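Local coordinates for FMN-dependent NADH:quinone oxidoreductase 1 (Bacillus anthracis, PDB 3U7I), which probably uses bound FMN and NADH to reduce quinones to semiquinones and to cleave the azo bond of aromatic azo compounds, at residues P55-D58 with K59-S63; N108-S111 with K112-D115; G133-G136 with L137-G141. One frame throughout, in Å; residues are numbered along the deposited sequence.

Contact 1 (P55-D58 with K59-S63)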
loop_
_atom_site.group_PDB
_atom_site.type_symbol
_atom_site.label_atom_id
_atom_site.label_comp_id
_atom_site.label_asym_id
_atom_site.label_seq_id
_atom_site.Cartn_x
_atom_site.Cartn_y
_atom_site.Cartn_z
ATOM N N PRO C 55 1.404 -10.002 -10.952
ATOM C CA PRO C 55 -0.054 -9.907 -11.099
ATOM C C PRO C 55 -0.742 -9.148 -9.961
ATOM O O PRO C 55 -0.493 -9.364 -8.774
ATOM C CB PRO C 55 -0.499 -11.376 -11.133
ATOM C CG PRO C 55 0.682 -12.092 -11.725
ATOM C CD PRO C 55 1.885 -11.388 -11.142
HETATM N N MSE C 56 -1.620 -8.243 -10.357
HETATM C CA MSE C 56 -2.460 -7.508 -9.439
HETATM C C MSE C 56 -3.745 -8.306 -9.196
HETATM O O MSE C 56 -4.267 -8.924 -10.126
HETATM C CB MSE C 56 -2.808 -6.175 -10.101
HETATM C CG MSE C 56 -3.726 -5.314 -9.323
HETATM SE SE MSE C 56 -4.192 -3.817 -10.438
HETATM C CE MSE C 56 -5.441 -4.707 -11.661
ATOM N N ILE C 57 -4.268 -8.296 -7.966
ATOM C CA ILE C 57 -5.610 -8.852 -7.726
ATOM C C ILE C 57 -6.676 -8.033 -8.476
ATOM O O ILE C 57 -6.964 -6.881 -8.118
ATOM C CB ILE C 57 -5.986 -8.913 -6.210
ATOM C CG1 ILE C 57 -5.067 -9.865 -5.434
ATOM C CG2 ILE C 57 -7.444 -9.352 -6.028
ATOM C CD1 ILE C 57 -5.280 -9.816 -3.912
ATOM N N ASP C 58 -7.247 -8.619 -9.524
ATOM C CA ASP C 58 -8.376 -7.998 -10.224
ATOM C C ASP C 58 -9.548 -8.979 -10.358
ATOM O O ASP C 58 -9.518 -10.072 -9.783
ATOM C CB ASP C 58 -7.955 -7.441 -11.600
ATOM C CG ASP C 58 -7.297 -8.494 -12.492
ATOM O OD1 ASP C 58 -7.526 -9.707 -12.283
ATOM O OD2 ASP C 58 -6.543 -8.109 -13.410
ATOM N N LYS C 59 -10.581 -8.583 -11.101
ATOM C CA LYS C 59 -11.730 -9.457 -11.366
ATOM C C LYS C 59 -11.310 -10.865 -11.798
ATOM O O LYS C 59 -11.892 -11.856 -11.364
ATOM C CB LYS C 59 -12.644 -8.855 -12.444
ATOM C CG LYS C 59 -13.315 -7.561 -12.061
ATOM C CD LYS C 59 -14.193 -7.044 -13.193
ATOM C CE LYS C 59 -14.541 -5.575 -12.990
ATOM N NZ LYS C 59 -15.529 -5.071 -14.003
ATOM N N THR C 60 -10.303 -10.951 -12.662
ATOM C CA THR C 60 -9.888 -12.243 -13.202
ATOM C C THR C 60 -9.238 -13.140 -12.149
ATOM O O THR C 60 -9.497 -14.335 -12.116
ATOM C CB THR C 60 -8.948 -12.093 -14.425
ATOM O OG1 THR C 60 -9.569 -11.265 -15.412
ATOM C CG2 THR C 60 -8.648 -13.454 -15.043
ATOM N N VAL C 61 -8.394 -12.560 -11.293
ATOM C CA VAL C 61 -7.728 -13.311 -10.224
ATOM C C VAL C 61 -8.733 -13.815 -9.171
ATOM O O VAL C 61 -8.643 -14.961 -8.712
ATOM C CB VAL C 61 -6.614 -12.470 -9.546
ATOM C CG1 VAL C 61 -6.107 -13.157 -8.275
ATOM C CG2 VAL C 61 -5.470 -12.209 -10.516
ATOM N N LEU C 62 -9.684 -12.953 -8.794
ATOM C CA LEU C 62 -10.722 -13.308 -7.827
ATOM C C LEU C 62 -11.612 -14.421 -8.384
ATOM O O LEU C 62 -12.031 -15.325 -7.656
ATOM C CB LEU C 62 -11.559 -12.081 -7.451
ATOM C CG LEU C 62 -10.799 -10.956 -6.746
ATOM C CD1 LEU C 62 -11.659 -9.695 -6.605
ATOM C CD2 LEU C 62 -10.329 -11.442 -5.400
ATOM N N SER C 63 -11.888 -14.347 -9.681
ATOM C CA SER C 63 -12.610 -15.403 -10.382
ATOM C C SER C 63 -11.820 -16.726 -10.388
ATOM O O SER C 63 -12.364 -17.795 -10.096
ATOM C CB SER C 63 -12.912 -14.952 -11.814
ATOM O OG SER C 63 -13.444 -16.011 -12.587
#
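Asp58 caps the N terminus of helix 59-68, with Ile57 and Leu62 meeting just beyond it as a hydrophobic staple. The cap is the tight part. A chi1 of 55° tucks the carboxylate of Asp58 in between its own backbone N and carbonyl carbon and brings OD1 over the N-H groups of the first turn. There Asp58 OD1 takes the Val61 N-H at 3.1 Å (159° at the hydrogen), nearly along its C-O axis, while the bond from Thr60 N to the same oxygen is weak. Two amides that have no helical carbonyl ahead of them therefore share one carboxylate oxygen. Asp58 O begins the regular helical ladder and accepts Leu62 N at 3.1 Å in an almost straight bond (172°). In the staple, Ile57 CG2 lies 3.6 Å from Leu62 CD2, the two side chains crossing at about a right angle. His105 of the second subunit packs on Ile57, and Lys15 of that subunit on Leu62, so this side forms part of the dimer interface.

The loose side belongs to Lys59. Its chain runs out extended and exposed, and Pro14 of the second subunit packs on it. On the buried flank, Val61 drops in behind the cap, its CG2 resting 3.5 Å from the carbonyl oxygen of Met56.

Contact 2 (N108-S111 with K112-D115)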
loop_
_atom_site.group_PDB
_atom_site.type_symbol
_atom_site.label_atom_id
_atom_site.label_comp_id
_atom_site.label_asym_id
_atom_site.label_seq_id
_atom_site.Cartn_x
_atom_site.Cartn_y
_atom_site.Cartn_z
ATOM N N ASN C 108 3.750 4.869 2.705
ATOM C CA ASN C 108 3.333 3.461 2.604
ATOM C C ASN C 108 4.194 2.749 1.576
ATOM O O ASN C 108 4.964 3.391 0.856
ATOM C CB ASN C 108 1.850 3.345 2.209
ATOM C CG ASN C 108 1.135 2.162 2.876
ATOM O OD1 ASN C 108 1.728 1.098 3.131
ATOM N ND2 ASN C 108 -0.162 2.343 3.148
ATOM N N ILE C 109 4.065 1.428 1.504
ATOM C CA ILE C 109 4.798 0.655 0.515
ATOM C C ILE C 109 4.333 1.029 -0.898
ATOM O O ILE C 109 3.167 1.399 -1.094
ATOM C CB ILE C 109 4.632 -0.862 0.749
ATOM C CG1 ILE C 109 3.159 -1.285 0.580
ATOM C CG2 ILE C 109 5.163 -1.238 2.136
ATOM C CD1 ILE C 109 2.931 -2.788 0.644
ATOM N N PRO C 110 5.250 0.962 -1.885
ATOM C CA PRO C 110 4.865 1.167 -3.284
ATOM C C PRO C 110 3.701 0.259 -3.684
ATOM O O PRO C 110 3.616 -0.880 -3.231
ATOM C CB PRO C 110 6.134 0.776 -4.049
ATOM C CG PRO C 110 7.240 1.095 -3.118
ATOM C CD PRO C 110 6.705 0.744 -1.744
ATOM N N SER C 111 2.818 0.758 -4.544
ATOM C CA SER C 111 1.677 -0.037 -5.003
ATOM C C SER C 111 2.077 -1.433 -5.479
ATOM O O SER C 111 1.394 -2.412 -5.174
ATOM C CB SER C 111 0.911 0.692 -6.100
ATOM O OG SER C 111 1.764 1.017 -7.178
ATOM N N LYS C 112 3.174 -1.534 -6.227
ATOM C CA LYS C 112 3.590 -2.847 -6.729
ATOM C C LYS C 112 4.106 -3.768 -5.615
ATOM O O LYS C 112 4.056 -4.983 -5.750
ATOM C CB LYS C 112 4.590 -2.743 -7.897
ATOM C CG LYS C 112 4.013 -2.151 -9.185
ATOM C CD LYS C 112 2.732 -2.850 -9.662
ATOM C CE LYS C 112 2.954 -4.327 -10.024
ATOM N NZ LYS C 112 1.718 -4.956 -10.635
ATOM N N LEU C 113 4.564 -3.199 -4.498
ATOM C CA LEU C 113 4.945 -4.027 -3.345
ATOM C C LEU C 113 3.699 -4.607 -2.656
ATOM O O LEU C 113 3.725 -5.727 -2.138
ATOM C CB LEU C 113 5.824 -3.254 -2.350
ATOM C CG LEU C 113 6.417 -4.053 -1.188
ATOM C CD1 LEU C 113 7.096 -5.327 -1.683
ATOM C CD2 LEU C 113 7.400 -3.203 -0.382
ATOM N N LYS C 114 2.605 -3.848 -2.662
ATOM C CA LYS C 114 1.319 -4.393 -2.227
ATOM C C LYS C 114 0.898 -5.561 -3.124
ATOM O O LYS C 114 0.495 -6.607 -2.616
ATOM C CB LYS C 114 0.225 -3.319 -2.194
ATOM C CG LYS C 114 -1.125 -3.833 -1.678
ATOM C CD LYS C 114 -0.951 -4.681 -0.410
ATOM C CE LYS C 114 -2.278 -4.944 0.335
ATOM N NZ LYS C 114 -3.346 -5.561 -0.498
ATOM N N ASP C 115 0.995 -5.393 -4.447
ATOM C CA ASP C 115 0.695 -6.486 -5.373
ATOM C C ASP C 115 1.568 -7.701 -5.067
ATOM O O ASP C 115 1.102 -8.844 -5.132
ATOM C CB ASP C 115 0.936 -6.079 -6.825
ATOM C CG ASP C 115 -0.097 -5.116 -7.337
ATOM O OD1 ASP C 115 -1.195 -5.050 -6.750
ATOM O OD2 ASP C 115 0.187 -4.441 -8.344
#
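The first turn of helix 111-120, which follows strand 97-103 of the flavodoxin-like fold, starts here with Pro110 as N-cap and Ile109 lying against Leu113. Pro110, at the N-cap position, has no polar side chain to offer the first turn; its O starts the helical ladder, accepting Lys114 N at 3.2 Å (156° at the hydrogen) and, more weakly, Leu113 N. One residue on, Ser111 O takes Asp115 N at 3.1 Å.

Just ahead of the turn, Ile109 holds CG1 between its own N and carbonyl carbon (chi1 63°). This sends CD1 over the backbone of the turn, where it stops 3.5 Å from Lys114 N. Its CB sits 3.8 Å from Leu113 CD2, the two side chains crossing nearly at right angles. Leu170 of helix 165-177 covers both, and the ring of Pro110 lies beside Leu113, pointing the same way. Asn108 OD1 accepts the N-H of the next residue, Ile109 N, at 2.9 Å.

On another side of the turn, bends at chi2 and chi3 curl Lys112 round to Asp115. Lys112 NZ makes a salt bridge to Asp115 OD2 at 2.8 Å, from the anti side and 25° out of the carboxylate plane, and also bonds Val54 O. OD1 of Asp115 bonds Ser111 OG of the second subunit, and the symmetric pair repeats the bond. Lys114 has a salt bridge to Asp118 and reaches His105 O of the second subunit.

The side chain of Pro110 is about 9 Å from that of Ser23, predicted to bind FMN. With one oxygen facing an ammonium group inside the subunit and the other a hydroxyl across the interface, the buried Asp115 carboxylate is probably kept ionised, and its rotation is fixed by partners in both subunits.

Contact 3 (G133-G136 with L137-G141)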
loop_
_atom_site.group_PDB
_atom_site.type_symbol
_atom_site.label_atom_id
_atom_site.label_comp_id
_atom_site.label_asym_id
_atom_site.label_seq_id
_atom_site.Cartn_x
_atom_site.Cartn_y
_atom_site.Cartn_z
ATOM N N GLY C 133 -7.803 -17.744 15.035
ATOM C CA GLY C 133 -7.293 -16.788 14.064
ATOM C C GLY C 133 -6.529 -17.440 12.921
ATOM O O GLY C 133 -7.097 -18.206 12.139
ATOM N N SER C 134 -5.241 -17.117 12.821
ATOM C CA SER C 134 -4.349 -17.740 11.844
ATOM C C SER C 134 -2.910 -17.728 12.352
ATOM O O SER C 134 -2.605 -17.125 13.383
ATOM C CB SER C 134 -4.446 -17.054 10.478
ATOM O OG SER C 134 -4.227 -15.662 10.584
ATOM N N VAL C 135 -2.031 -18.413 11.627
ATOM C CA VAL C 135 -0.628 -18.515 12.011
ATOM C C VAL C 135 0.252 -18.584 10.757
ATOM O O VAL C 135 -0.191 -19.055 9.706
ATOM C CB VAL C 135 -0.375 -19.729 12.964
ATOM C CG1 VAL C 135 -0.756 -21.043 12.299
ATOM C CG2 VAL C 135 1.072 -19.762 13.447
ATOM N N GLY C 136 1.483 -18.085 10.864
ATOM C CA GLY C 136 2.426 -18.117 9.758
ATOM C C GLY C 136 3.068 -19.487 9.625
ATOM O O GLY C 136 3.246 -20.194 10.625
ATOM N N LEU C 137 3.406 -19.863 8.390
ATOM C CA LEU C 137 3.983 -21.175 8.104
ATOM C C LEU C 137 5.488 -21.136 7.842
ATOM O O LEU C 137 6.119 -22.180 7.688
ATOM C CB LEU C 137 3.264 -21.821 6.915
ATOM C CG LEU C 137 1.797 -22.156 7.148
ATOM C CD1 LEU C 137 1.245 -22.904 5.962
ATOM C CD2 LEU C 137 1.649 -22.980 8.424
ATOM N N LEU C 138 6.064 -19.937 7.783
ATOM C CA LEU C 138 7.493 -19.798 7.525
ATOM C C LEU C 138 8.253 -19.447 8.800
ATOM O O LEU C 138 8.999 -18.465 8.836
ATOM C CB LEU C 138 7.748 -18.733 6.453
ATOM C CG LEU C 138 7.015 -18.921 5.120
ATOM C CD1 LEU C 138 7.355 -17.784 4.170
ATOM C CD2 LEU C 138 7.329 -20.269 4.486
ATOM N N LYS C 139 8.061 -20.252 9.839
ATOM C CA LYS C 139 8.705 -20.010 11.124
ATOM C C LYS C 139 9.984 -20.836 11.246
ATOM O O LYS C 139 10.130 -21.620 12.176
ATOM C CB LYS C 139 7.745 -20.341 12.272
ATOM C CG LYS C 139 6.347 -19.760 12.084
ATOM C CD LYS C 139 5.731 -19.303 13.398
ATOM C CE LYS C 139 4.397 -18.601 13.156
ATOM N NZ LYS C 139 4.245 -17.346 13.952
ATOM N N ASP C 140 10.909 -20.648 10.308
ATOM C CA ASP C 140 12.111 -21.480 10.231
ATOM C C ASP C 140 13.435 -20.699 10.170
ATOM O O ASP C 140 14.406 -21.169 9.572
ATOM C CB ASP C 140 12.013 -22.451 9.043
ATOM C CG ASP C 140 11.431 -21.799 7.790
ATOM O OD1 ASP C 140 11.169 -22.518 6.808
ATOM O OD2 ASP C 140 11.214 -20.571 7.788
ATOM N N GLY C 141 13.476 -19.518 10.788
ATOM C CA GLY C 141 14.716 -18.761 10.901
ATOM C C GLY C 141 15.150 -17.965 9.672
ATOM O O GLY C 141 16.343 -17.712 9.468
HETATM O O HOH W 1 2.090 -16.150 12.911
#
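Val135 and Gly136, closing the short strand 134-136, are met from one side by the long chain of Lys139, which reaches back along the backbone. The approach to them runs through Gly133, a poorly ordered residue whose backbone angles call for glycine, and Ser134, which enters the strand and whose side chain touches Tyr129 of the partner strand.

Val135 is the first to touch. Its CG2, placed anti to the backbone N by the valine's chi1 of 60°, comes 3.5 Å from Lys139 CE, while the ammonium nitrogen stays farther off. The two side chains cross obliquely, a methyl group on the terminal methylene.

Gly136 follows and, with no side chain, offers its backbone. Its carbonyl O lies alongside the lysine chain, 3.2 Å from Lys139 CE and 3.5 Å from Lys139 CG, so the aliphatic part of Lys139 runs past it. Methylene CE, next to the charged nitrogen, may be polarised enough to make this approach mildly favourable. The polar link goes through a water: Gly136 N gives its hydrogen to it at 2.9 Å and Lys139 NZ does likewise at 2.7 Å. A single water thus accepts from both the strand amide and the ammonium group. The lysine chain kinks at chi2 and chi4 on its way to this water. Leu137 touches the same carbonyl only loosely, its CD2 3.9 Å from Gly136 O.

Strand 134-136 pairs antiparallel with strand 127-129 in a two-stranded hairpin, Val135 making backbone hydrogen bonds with Lys128. Beyond it, further backbone hydrogen bonds join Leu137 to Thr126 and Leu138 to Leu177 at the end of helix 165-177, and the chain leads on to strand 143-149 of the parallel sheet.

How the contacts relate
Each contact lies within one continuous stretch, and the three follow in series, neither nesting nor crossing. Contact 1 ends the loop that leaves strand 43-48 and starts helix 59-68. Contact 2 does the same for the loop from strand 97-103 into helix 111-120. Contact 3 ends the hairpin's second strand and starts the link to strand 143-149. Contacts 1 and 2 touch although their centres are 16 Å apart: Met56 CG packs 3.6 Å from Asp115 OD1. Both also face the second subunit. Contact 3 stands apart, its nearest atoms about 16 Å from contact 1 and about 14 Å from contact 2.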